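Local coordinates for protein possible thiamine biosynthesis enzyme (Candida albicans, PDB 2X7Q) that is of unknown function but adopts the periplasmic binding protein fold and probably binds a small ligand, perhaps linked to thiamine biosynthesis, at residues I22-S27 / Y178-K183; S27-F32 / Q231-H236; I71-A76 / L99-S104; E239-I244 / E257-V262. The protein carries 1 engineered substitution. All blocks are in the same frame, centred on the assembly; numbering follows the deposited sequence. Where two conformers were deposited one is given.

Overall arrangement
Contact 3 lies nearest the centre of the chain and is buried. It joins the ends of two strands from the two different sheets. Contact 1 also runs between the two halves of the fold, but it is only partly buried. Contact 2 is a buried helix-to-helix contact farther out, and contact 4, equally far from the centre, is partly buried. The segments of contacts 1 and 2 overlap at Ser27. Helices 216-235 and 237-247, of contacts 2 and 4, follow each other, and contact 4 touches both contacts 1 and 2. Contacts 2 and 4 are aromatic and aliphatic packing. Contact 1 is a van der Waals meeting around a histidine. Contact 3 adds a water bridge to its leucine packing.

Contact 1. Residues I22-S27 / Y178-K183; sequences IPEHFS and YFTSKK
His25 meets the first turn of helix 178-186 through a single ring atom, CE1. That atom lies 4.0 Å from Phe179 CB and also 4.0 Å from Thr180 OG1. Both partners approach the ring obliquely. The His25 and Phe179 side chains run about at right angles to each other. In His25 the torsion chi1 is 39°, which sets CG between the backbone N and the carbonyl carbon and sends the imidazole out of the loop toward the helix. Phe179 takes part by its CB, while its ring leads away and has Tyr178 CD2 over the centre of one face. Thr180 OG1 has firmer partners elsewhere, with hydrogen bonds to Glu177 OE1 and Tyr250 OH. Glu24 comes near the same hydroxyl, but Glu24 OE2 stays 4.3 Å from Thr180 OG1. The loop is braced from within. Glu24 O accepts from Ser27 N at 3.1 Å and from Ser27 OG at 2.7 Å, the latter in the carbonyl plane. The His25 ring is also stacked on Trp258 and meets Tyr250. The loop follows strand 17-21 of one sheet, and the helix follows strand 173-177 of the other, so the contact spans the two lobes of the binding-protein fold. A glycerol, probably from the crystallisation liquor, lies close to Phe179. No hydrogen bond or salt bridge joins the two segments directly. Loop and helix touch by van der Waals contact alone, and the polar and aromatic ties around them go through Glu177, Tyr250 and Trp258.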
# COMPACT_ATOMS: atom_id res chain seq x y z
N ILE A 22 1.84 -5.22 6.10
CA ILE A 22 0.56 -4.77 6.62
C ILE A 22 -0.44 -5.93 6.59
O ILE A 22 -0.70 -6.50 5.53
CB ILE A 22 0.00 -3.59 5.81
CG1 ILE A 22 1.03 -2.46 5.75
CG2 ILE A 22 -1.31 -3.10 6.41
CD1 ILE A 22 0.62 -1.30 4.88
N PRO A 23 -1.00 -6.27 7.76
CA PRO A 23 -1.91 -7.42 7.89
C PRO A 23 -3.25 -7.19 7.18
O PRO A 23 -4.25 -6.88 7.83
CB PRO A 23 -2.13 -7.52 9.40
CG PRO A 23 -1.89 -6.14 9.91
CD PRO A 23 -0.81 -5.57 9.03
N GLU A 24 -3.25 -7.36 5.86
CA GLU A 24 -4.47 -7.26 5.08
C GLU A 24 -4.58 -8.43 4.11
O GLU A 24 -3.72 -9.31 4.10
CB GLU A 24 -4.52 -5.93 4.31
CG GLU A 24 -4.73 -4.71 5.19
CD GLU A 24 -4.84 -3.43 4.39
OE1 GLU A 24 -4.22 -3.34 3.31
OE2 GLU A 24 -5.53 -2.50 4.85
N HIS A 25 -5.62 -8.43 3.28
CA HIS A 25 -5.81 -9.48 2.30
C HIS A 25 -4.63 -9.56 1.32
O HIS A 25 -4.31 -10.63 0.81
CB HIS A 25 -7.12 -9.28 1.53
CG HIS A 25 -7.42 -7.85 1.21
ND1 HIS A 25 -8.67 -7.30 1.38
CD2 HIS A 25 -6.63 -6.86 0.74
CE1 HIS A 25 -8.64 -6.03 1.02
NE2 HIS A 25 -7.41 -5.73 0.63
N PHE A 26 -3.99 -8.42 1.07
CA PHE A 26 -2.88 -8.37 0.12
C PHE A 26 -1.67 -9.16 0.60
O PHE A 26 -0.84 -9.58 -0.21
CB PHE A 26 -2.48 -6.92 -0.16
CG PHE A 26 -3.49 -6.15 -0.95
CD1 PHE A 26 -4.24 -5.15 -0.34
CD2 PHE A 26 -3.70 -6.42 -2.29
CE1 PHE A 26 -5.18 -4.44 -1.07
CE2 PHE A 26 -4.64 -5.72 -3.02
CZ PHE A 26 -5.38 -4.72 -2.41
N SER A 27 -1.56 -9.35 1.91
CA SER A 27 -0.40 -10.03 2.49
C SER A 27 -0.53 -11.55 2.39
O SER A 27 0.35 -12.28 2.85
CB SER A 27 -0.21 -9.62 3.95
OG SER A 27 -1.26 -10.12 4.76
N TYR A 178 -11.72 -0.38 -0.17
CA TYR A 178 -13.12 -0.78 -0.31
C TYR A 178 -13.50 -2.02 0.48
O TYR A 178 -14.35 -1.95 1.38
CB TYR A 178 -13.48 -0.98 -1.79
CG TYR A 178 -14.86 -1.57 -2.00
CD1 TYR A 178 -16.00 -0.81 -1.76
CD2 TYR A 178 -15.02 -2.88 -2.43
CE1 TYR A 178 -17.26 -1.34 -1.95
CE2 TYR A 178 -16.28 -3.42 -2.62
CZ TYR A 178 -17.40 -2.64 -2.38
OH TYR A 178 -18.66 -3.17 -2.56
N PHE A 179 -12.89 -3.15 0.15
CA PHE A 179 -13.26 -4.42 0.77
C PHE A 179 -13.05 -4.43 2.28
O PHE A 179 -13.65 -5.23 2.99
CB PHE A 179 -12.52 -5.59 0.12
CG PHE A 179 -12.97 -5.87 -1.29
CD1 PHE A 179 -14.10 -6.63 -1.53
CD2 PHE A 179 -12.25 -5.38 -2.37
CE1 PHE A 179 -14.52 -6.89 -2.82
CE2 PHE A 179 -12.66 -5.64 -3.66
CZ PHE A 179 -13.79 -6.39 -3.89
N THR A 180 -12.20 -3.53 2.76
CA THR A 180 -11.97 -3.39 4.19
C THR A 180 -13.10 -2.60 4.83
O THR A 180 -13.41 -2.77 6.01
CB THR A 180 -10.62 -2.70 4.48
OG1 THR A 180 -9.56 -3.45 3.89
CG2 THR A 180 -10.38 -2.58 5.98
N SER A 181 -13.73 -1.74 4.04
CA SER A 181 -14.81 -0.89 4.51
C SER A 181 -16.18 -1.52 4.23
O SER A 181 -17.19 -1.10 4.80
CB SER A 181 -14.75 0.48 3.83
OG SER A 181 -13.48 1.09 4.00
N LYS A 182 -16.19 -2.52 3.36
CA LYS A 182 -17.44 -3.13 2.93
C LYS A 182 -18.25 -3.67 4.10
O LYS A 182 -19.47 -3.55 4.13
CB LYS A 182 -17.17 -4.24 1.91
CG LYS A 182 -18.41 -4.79 1.24
CD LYS A 182 -18.06 -5.77 0.14
CE LYS A 182 -19.29 -6.18 -0.66
NZ LYS A 182 -20.32 -6.83 0.19
N LYS A 183 -17.56 -4.27 5.07
CA LYS A 183 -18.21 -4.80 6.26
C LYS A 183 -19.09 -3.76 6.94
O LYS A 183 -20.19 -4.06 7.40
CB LYS A 183 -17.18 -5.33 7.26
CG LYS A 183 -17.76 -5.63 8.64
CD LYS A 183 -16.66 -5.99 9.63
CE LYS A 183 -17.22 -6.21 11.03
NZ LYS A 183 -16.16 -6.59 12.00

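Contact 2. Residues S27-F32 / Q231-H236; sequences STPLFF and QYYNEH
Phe32 lies against Tyr232 CD1 and CE1, with Phe32 CD2 at 3.4 Å from Tyr232 CE1. The ring centroids are 5.3 Å apart and the planes meet at 34°, an oblique pairing. Phe32 CB and CG also lie against Tyr232 CD1, so the overlap runs back to the root of the phenylalanine. Tyr232 has its CG anti to the backbone N (chi1 -173°), which carries the ring out from its helix to Phe32. Its hydroxyl is held further on, by a hydrogen bond to Glu239 OE1. Within its own helix the Phe32 ring has Phe31 CD2 over one face and the Thr28 methyl at its edge. Phe32 belongs to helix 28-35, the first helix of the chain. Tyr232 belongs to the long helix 216-235, in the C-terminal part of the chain. Their short segments cross at 104° with the axes 8.9 Å apart. In this periplasmic binding protein fold the contact joins a C-terminal helix to the first helix of the N-terminal lobe. Pro29 and Tyr233 sit where the backbones come nearest, and Pro29 CG lies 4.4 Å from Tyr233 CB. One turn before Phe32, the methyl Thr28 CG2 presses on the Tyr233 ring, 3.4 Å from CD1 and 3.9 Å from CE1. The two side chains run about at right angles. The hydroxyl Thr28 OG1 is hydrogen-bonded to His25 O. Farther along, the Tyr233 ring meets Phe264 edge-to-face.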
# COMPACT_ATOMS: atom_id res chain seq x y z
N SER A 27 -1.56 -9.35 1.91
CA SER A 27 -0.40 -10.03 2.49
C SER A 27 -0.53 -11.55 2.39
O SER A 27 0.35 -12.28 2.85
CB SER A 27 -0.21 -9.62 3.95
OG SER A 27 -1.26 -10.12 4.76
N THR A 28 -1.62 -12.01 1.79
CA THR A 28 -1.88 -13.44 1.68
C THR A 28 -0.71 -14.24 1.10
O THR A 28 -0.28 -15.23 1.69
CB THR A 28 -3.17 -13.72 0.87
OG1 THR A 28 -4.31 -13.28 1.62
CG2 THR A 28 -3.31 -15.20 0.58
N PRO A 29 -0.19 -13.82 -0.07
CA PRO A 29 0.93 -14.54 -0.69
C PRO A 29 2.13 -14.68 0.25
O PRO A 29 2.81 -15.70 0.23
CB PRO A 29 1.29 -13.66 -1.89
CG PRO A 29 0.03 -12.95 -2.22
CD PRO A 29 -0.64 -12.69 -0.90
N LEU A 30 2.38 -13.65 1.05
CA LEU A 30 3.48 -13.69 2.01
C LEU A 30 3.29 -14.83 3.01
O LEU A 30 4.24 -15.52 3.36
CB LEU A 30 3.59 -12.36 2.76
CG LEU A 30 3.90 -11.12 1.92
CD1 LEU A 30 3.93 -9.87 2.80
CD2 LEU A 30 5.22 -11.29 1.19
N PHE A 31 2.05 -15.02 3.45
CA PHE A 31 1.74 -16.06 4.42
C PHE A 31 1.99 -17.46 3.87
O PHE A 31 2.66 -18.27 4.50
CB PHE A 31 0.29 -15.94 4.90
CG PHE A 31 -0.23 -17.17 5.58
CD1 PHE A 31 0.13 -17.47 6.88
CD2 PHE A 31 -1.09 -18.03 4.91
CE1 PHE A 31 -0.35 -18.60 7.50
CE2 PHE A 31 -1.57 -19.17 5.53
CZ PHE A 31 -1.20 -19.46 6.83
N PHE A 32 1.44 -17.74 2.69
CA PHE A 32 1.57 -19.06 2.07
C PHE A 32 3.02 -19.41 1.77
O PHE A 32 3.40 -20.58 1.80
CB PHE A 32 0.71 -19.15 0.81
CG PHE A 32 -0.77 -19.30 1.08
CD1 PHE A 32 -1.65 -18.26 0.82
CD2 PHE A 32 -1.27 -20.48 1.60
CE1 PHE A 32 -3.00 -18.41 1.07
CE2 PHE A 32 -2.62 -20.63 1.86
CZ PHE A 32 -3.49 -19.59 1.59
N GLN A 231 2.46 -17.57 -6.78
CA GLN A 231 2.00 -18.65 -7.64
C GLN A 231 1.10 -19.61 -6.87
O GLN A 231 0.07 -20.04 -7.37
CB GLN A 231 3.18 -19.40 -8.26
CG GLN A 231 2.78 -20.54 -9.18
CD GLN A 231 3.97 -21.27 -9.78
OE1 GLN A 231 5.12 -20.93 -9.50
NE2 GLN A 231 3.69 -22.27 -10.60
N TYR A 232 1.51 -19.95 -5.65
CA TYR A 232 0.70 -20.82 -4.80
C TYR A 232 -0.67 -20.22 -4.57
O TYR A 232 -1.69 -20.88 -4.74
CB TYR A 232 1.40 -21.08 -3.46
CG TYR A 232 0.70 -22.12 -2.61
CD1 TYR A 232 -0.34 -21.76 -1.76
CD2 TYR A 232 1.08 -23.45 -2.65
CE1 TYR A 232 -0.98 -22.71 -0.98
CE2 TYR A 232 0.45 -24.41 -1.88
CZ TYR A 232 -0.58 -24.03 -1.05
OH TYR A 232 -1.22 -24.98 -0.28
N TYR A 233 -0.70 -18.94 -4.19
CA TYR A 233 -1.95 -18.22 -4.00
C TYR A 233 -2.83 -18.33 -5.24
O TYR A 233 -4.01 -18.66 -5.14
CB TYR A 233 -1.67 -16.75 -3.68
CG TYR A 233 -2.89 -15.86 -3.84
CD1 TYR A 233 -3.78 -15.69 -2.79
CD2 TYR A 233 -3.14 -15.20 -5.03
CE1 TYR A 233 -4.89 -14.88 -2.93
CE2 TYR A 233 -4.25 -14.39 -5.19
CZ TYR A 233 -5.12 -14.23 -4.13
OH TYR A 233 -6.22 -13.43 -4.28
N ASN A 234 -2.25 -18.06 -6.40
CA ASN A 234 -2.97 -18.12 -7.66
C ASN A 234 -3.59 -19.49 -7.92
O ASN A 234 -4.64 -19.60 -8.55
CB ASN A 234 -2.06 -17.73 -8.82
CG ASN A 234 -1.84 -16.23 -8.92
OD1 ASN A 234 -2.54 -15.45 -8.28
ND2 ASN A 234 -0.87 -15.83 -9.73
N GLU A 235 -2.92 -20.54 -7.44
CA GLU A 235 -3.37 -21.91 -7.69
C GLU A 235 -4.22 -22.45 -6.54
O GLU A 235 -4.73 -23.57 -6.61
CB GLU A 235 -2.16 -22.82 -7.93
CG GLU A 235 -1.29 -22.40 -9.10
CD GLU A 235 -0.06 -23.26 -9.25
OE1 GLU A 235 0.19 -24.11 -8.37
OE2 GLU A 235 0.67 -23.09 -10.25
N HIS A 236 -4.36 -21.66 -5.48
CA HIS A 236 -5.10 -22.09 -4.30
C HIS A 236 -5.92 -20.95 -3.70
O HIS A 236 -5.82 -20.67 -2.51
CB HIS A 236 -4.14 -22.65 -3.25
CG HIS A 236 -3.23 -23.73 -3.76
ND1 HIS A 236 -3.57 -25.06 -3.72
CD2 HIS A 236 -2.01 -23.66 -4.33
CE1 HIS A 236 -2.58 -25.78 -4.24
NE2 HIS A 236 -1.63 -24.95 -4.61

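Contact 3. Residues I71-A76 / L99-S104; sequences IGLTEA and LLWAVS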
# COMPACT_ATOMS: atom_id res chain seq x y z
N ILE A 71 6.71 -3.92 2.65
CA ILE A 71 5.72 -4.11 1.60
C ILE A 71 4.56 -3.14 1.82
O ILE A 71 3.68 -3.41 2.64
CB ILE A 71 5.17 -5.55 1.58
CG1 ILE A 71 6.30 -6.57 1.72
CG2 ILE A 71 4.36 -5.80 0.31
CD1 ILE A 71 6.88 -7.03 0.40
N GLY A 72 4.55 -2.03 1.08
CA GLY A 72 3.53 -1.01 1.28
C GLY A 72 2.99 -0.40 0.01
O GLY A 72 3.32 -0.85 -1.10
N LEU A 73 2.15 0.62 0.15
CA LEU A 73 1.53 1.27 -0.99
C LEU A 73 2.56 2.01 -1.85
O LEU A 73 3.51 2.60 -1.33
CB LEU A 73 0.42 2.22 -0.54
CG LEU A 73 -0.73 1.59 0.24
CD1 LEU A 73 -1.73 2.64 0.70
CD2 LEU A 73 -1.42 0.52 -0.59
N THR A 74 2.35 1.98 -3.16
CA THR A 74 3.28 2.58 -4.11
C THR A 74 3.48 4.08 -3.89
O THR A 74 4.61 4.53 -3.75
CB THR A 74 2.82 2.35 -5.57
OG1 THR A 74 2.73 0.94 -5.82
CG2 THR A 74 3.80 2.97 -6.54
N GLU A 75 2.39 4.83 -3.85
CA GLU A 75 2.48 6.29 -3.74
C GLU A 75 3.24 6.73 -2.49
O GLU A 75 3.91 7.76 -2.50
CB GLU A 75 1.09 6.94 -3.78
CG GLU A 75 0.23 6.70 -2.54
CD GLU A 75 -0.54 5.40 -2.60
OE1 GLU A 75 -0.38 4.66 -3.58
OE2 GLU A 75 -1.32 5.13 -1.66
N ALA A 76 3.14 5.94 -1.43
CA ALA A 76 3.80 6.26 -0.17
C ALA A 76 5.32 6.33 -0.35
O ALA A 76 5.97 7.26 0.14
CB ALA A 76 3.45 5.23 0.89
N LEU A 99 -5.39 -0.06 -6.63
CA LEU A 99 -6.12 -0.11 -5.36
C LEU A 99 -7.46 0.63 -5.48
O LEU A 99 -7.52 1.73 -6.02
CB LEU A 99 -5.28 0.50 -4.24
CG LEU A 99 -5.69 0.14 -2.80
CD1 LEU A 99 -5.31 -1.30 -2.50
CD2 LEU A 99 -5.05 1.08 -1.80
N LEU A 100 -8.52 0.02 -4.96
CA LEU A 100 -9.84 0.63 -5.00
C LEU A 100 -10.17 1.34 -3.69
O LEU A 100 -10.45 0.70 -2.67
CB LEU A 100 -10.92 -0.41 -5.31
CG LEU A 100 -12.36 0.09 -5.37
CD1 LEU A 100 -12.50 1.22 -6.38
CD2 LEU A 100 -13.32 -1.04 -5.71
N TRP A 101 -10.14 2.67 -3.72
CA TRP A 101 -10.44 3.48 -2.54
C TRP A 101 -11.93 3.81 -2.46
O TRP A 101 -12.54 4.20 -3.46
CB TRP A 101 -9.62 4.77 -2.55
CG TRP A 101 -8.17 4.55 -2.21
CD1 TRP A 101 -7.16 4.27 -3.08
CD2 TRP A 101 -7.58 4.61 -0.91
NE1 TRP A 101 -5.97 4.15 -2.40
CE2 TRP A 101 -6.20 4.35 -1.06
CE3 TRP A 101 -8.07 4.85 0.38
CZ2 TRP A 101 -5.32 4.32 0.01
CZ3 TRP A 101 -7.20 4.82 1.44
CH2 TRP A 101 -5.84 4.56 1.26
N ALA A 102 -12.50 3.66 -1.27
CA ALA A 102 -13.91 3.96 -1.06
C ALA A 102 -14.08 5.18 -0.16
O ALA A 102 -13.46 5.27 0.90
CB ALA A 102 -14.62 2.75 -0.47
N VAL A 103 -14.93 6.11 -0.59
CA VAL A 103 -15.21 7.31 0.19
C VAL A 103 -16.43 7.09 1.07
O VAL A 103 -17.51 6.77 0.58
CB VAL A 103 -15.45 8.52 -0.73
CG1 VAL A 103 -15.65 9.78 0.09
CG2 VAL A 103 -14.29 8.69 -1.70
N SER A 104 -16.24 7.24 2.38
CA SER A 104 -17.31 6.95 3.33
C SER A 104 -17.73 8.18 4.14
O SER A 104 -16.96 9.12 4.30
CB SER A 104 -16.89 5.83 4.28
OG SER A 104 -16.49 4.67 3.57
O HOH W 1 -3.25 3.52 -2.79
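This is a small buried contact between the two lobes, made by leucine packing and one water bridge, with Leu73 set against Leu99 and Trp101. Leu73 ends strand 69-73 in one sheet and is the N-cap residue of helix 74-82. Trp101 lies near the start of strand 100-106 in the other sheet, and Leu99 comes shortly before it in the chain. Leu73 reaches across with both branches of its fork. Its CD2 lies 3.9 Å from Leu99 CD2, and the two side chains run about at right angles. Its CD1 comes to the edge of the indole, near the ring plane, 4.0 Å from Trp101 CZ2. A chi1 of -161° in Leu99 turns CG away from the backbone N and brings the CD2 methyl up to Leu73. Leu99 also touches Trp203 and Phe26. Beside this apolar patch a water joins Glu75 to Trp101. It donates to Glu75 OE2 at 2.8 Å and accepts from Trp101 NE1 at 2.8 Å, lying in the plane of the indole at its edge. The other oxygen, Glu75 OE1, is bonded to Trp200 NE1. The carboxylate is thus held at both oxygens, and the buried indole N-H is satisfied. The chain passes from sheet to sheet twice, after strand 88-95 and after strand 190-197, and Leu99 is paired with Thr198 where these links run together. Two interdomain connections, with strand order 2-1-3-5-4 in the first lobe, are typical of the type II periplasmic binding protein fold.

Contact 4. Residues E239-I244 / E257-V262; sequences EAIEYI and EWTKTV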
# COMPACT_ATOMS: atom_id res chain seq x y z
N GLU A 239 -8.03 -21.83 -0.54
CA GLU A 239 -7.37 -21.75 0.76
C GLU A 239 -7.17 -20.30 1.16
O GLU A 239 -7.25 -19.95 2.34
CB GLU A 239 -6.03 -22.48 0.71
CG GLU A 239 -6.12 -23.94 0.31
CD GLU A 239 -4.77 -24.61 0.23
OE1 GLU A 239 -3.76 -23.99 0.62
OE2 GLU A 239 -4.72 -25.78 -0.21
N ALA A 240 -6.89 -19.46 0.17
CA ALA A 240 -6.69 -18.04 0.40
C ALA A 240 -7.94 -17.41 1.00
O ALA A 240 -7.86 -16.64 1.96
CB ALA A 240 -6.33 -17.34 -0.91
N ILE A 241 -9.10 -17.76 0.45
CA ILE A 241 -10.37 -17.24 0.94
C ILE A 241 -10.60 -17.66 2.39
O ILE A 241 -11.06 -16.86 3.21
CB ILE A 241 -11.55 -17.71 0.08
CG1 ILE A 241 -11.43 -17.17 -1.35
CG2 ILE A 241 -12.87 -17.28 0.69
CD1 ILE A 241 -12.56 -17.58 -2.26
N GLU A 242 -10.28 -18.91 2.71
CA GLU A 242 -10.44 -19.42 4.06
C GLU A 242 -9.50 -18.72 5.03
O GLU A 242 -9.90 -18.31 6.12
CB GLU A 242 -10.19 -20.94 4.10
CG GLU A 242 -10.41 -21.57 5.47
CD GLU A 242 -10.07 -23.05 5.50
OE1 GLU A 242 -9.24 -23.49 4.67
OE2 GLU A 242 -10.64 -23.77 6.34
N TYR A 243 -8.24 -18.58 4.63
CA TYR A 243 -7.23 -17.93 5.46
C TYR A 243 -7.61 -16.48 5.78
O TYR A 243 -7.55 -16.06 6.94
CB TYR A 243 -5.87 -17.96 4.77
CG TYR A 243 -4.85 -17.00 5.38
CD1 TYR A 243 -4.20 -17.31 6.57
CD2 TYR A 243 -4.54 -15.80 4.76
CE1 TYR A 243 -3.28 -16.45 7.12
CE2 TYR A 243 -3.61 -14.93 5.31
CZ TYR A 243 -2.99 -15.26 6.49
OH TYR A 243 -2.07 -14.40 7.04
N ILE A 244 -7.98 -15.73 4.76
CA ILE A 244 -8.31 -14.32 4.92
C ILE A 244 -9.51 -14.11 5.82
O ILE A 244 -9.50 -13.25 6.69
CB ILE A 244 -8.60 -13.65 3.56
CG1 ILE A 244 -7.36 -13.71 2.66
CG2 ILE A 244 -9.04 -12.21 3.76
CD1 ILE A 244 -7.58 -13.13 1.28
N GLU A 257 -14.92 -11.97 -3.35
CA GLU A 257 -15.09 -10.89 -4.31
C GLU A 257 -13.76 -10.20 -4.58
O GLU A 257 -13.46 -9.83 -5.72
CB GLU A 257 -16.12 -9.87 -3.80
CG GLU A 257 -16.41 -8.74 -4.77
CD GLU A 257 -17.40 -7.74 -4.21
OE1 GLU A 257 -18.02 -8.03 -3.17
OE2 GLU A 257 -17.57 -6.66 -4.83
N TRP A 258 -12.95 -10.03 -3.54
CA TRP A 258 -11.66 -9.37 -3.66
C TRP A 258 -10.69 -10.16 -4.55
O TRP A 258 -9.95 -9.57 -5.33
CB TRP A 258 -11.05 -9.14 -2.28
CG TRP A 258 -9.60 -8.74 -2.32
CD1 TRP A 258 -9.11 -7.49 -2.56
CD2 TRP A 258 -8.47 -9.58 -2.11
NE1 TRP A 258 -7.74 -7.51 -2.51
CE2 TRP A 258 -7.32 -8.78 -2.24
CE3 TRP A 258 -8.32 -10.95 -1.83
CZ2 TRP A 258 -6.03 -9.30 -2.10
CZ3 TRP A 258 -7.04 -11.45 -1.69
CH2 TRP A 258 -5.91 -10.63 -1.83
N THR A 259 -10.69 -11.48 -4.42
CA THR A 259 -9.78 -12.32 -5.18
C THR A 259 -9.98 -12.17 -6.69
O THR A 259 -9.09 -12.50 -7.48
CB THR A 259 -9.93 -13.81 -4.82
OG1 THR A 259 -11.21 -14.29 -5.23
CG2 THR A 259 -9.77 -14.02 -3.32
N LYS A 260 -11.15 -11.68 -7.08
CA LYS A 260 -11.48 -11.53 -8.50
C LYS A 260 -11.14 -10.14 -9.03
O LYS A 260 -11.48 -9.80 -10.16
CB LYS A 260 -12.96 -11.84 -8.74
CG LYS A 260 -13.34 -13.30 -8.48
CD LYS A 260 -14.69 -13.64 -9.12
CE LYS A 260 -15.85 -12.96 -8.42
NZ LYS A 260 -16.13 -13.54 -7.08
N THR A 261 -10.46 -9.34 -8.21
CA THR A 261 -10.06 -7.99 -8.60
C THR A 261 -8.55 -7.80 -8.49
O THR A 261 -7.98 -6.93 -9.15
CB THR A 261 -10.76 -6.92 -7.74
OG1 THR A 261 -10.28 -7.00 -6.39
CG2 THR A 261 -12.26 -7.10 -7.77
N VAL A 262 -7.92 -8.62 -7.66
CA VAL A 262 -6.49 -8.49 -7.40
C VAL A 262 -5.62 -9.31 -8.35
O VAL A 262 -5.98 -10.43 -8.71
CB VAL A 262 -6.14 -8.86 -5.95
CG1 VAL A 262 -6.54 -10.30 -5.65
CG2 VAL A 262 -4.66 -8.64 -5.67
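Ile244 has CG1 beside the backbone N (chi1 -62°) and an extended chain beyond it, which sends CD1 straight out at Trp258. Trp258 turns CG the other way, anti to its N (chi1 168°), and swings the indole toward the methyl. Ile244 CD1 then lies 3.5 Å from Trp258 CZ3 and 3.9 Å from Trp258 CE3, against that side of the indole in an oblique approach. One turn earlier, Ile241 CG1 meets Thr259 CG2 at 4.1 Å, with the side chains about at right angles. The Thr259 hydroxyl bonds back to Lys256 O, while its methyl faces Ile241. The backbone just after Trp258 is tied down. Trp258 O accepts from Thr261 N at 2.9 Å, from Val262 N at 3.2 Å and from Thr261 OG1 at 2.8 Å. Val262 CG1 covers one face of the indole, toward its rim. The rings of Phe26 and Phe179 meet Trp258 edge-to-face. No hydrogen bond crosses between the segments. The contact packs two consecutive helices, 237-247 and 252-259, with Tyr233 of helix 216-235 touching both. Trp258 is thus set between Phe26 of one lobe and Phe179 of the other, which is consistent with a place beside the interlobe cleft of a periplasmic binding protein fold.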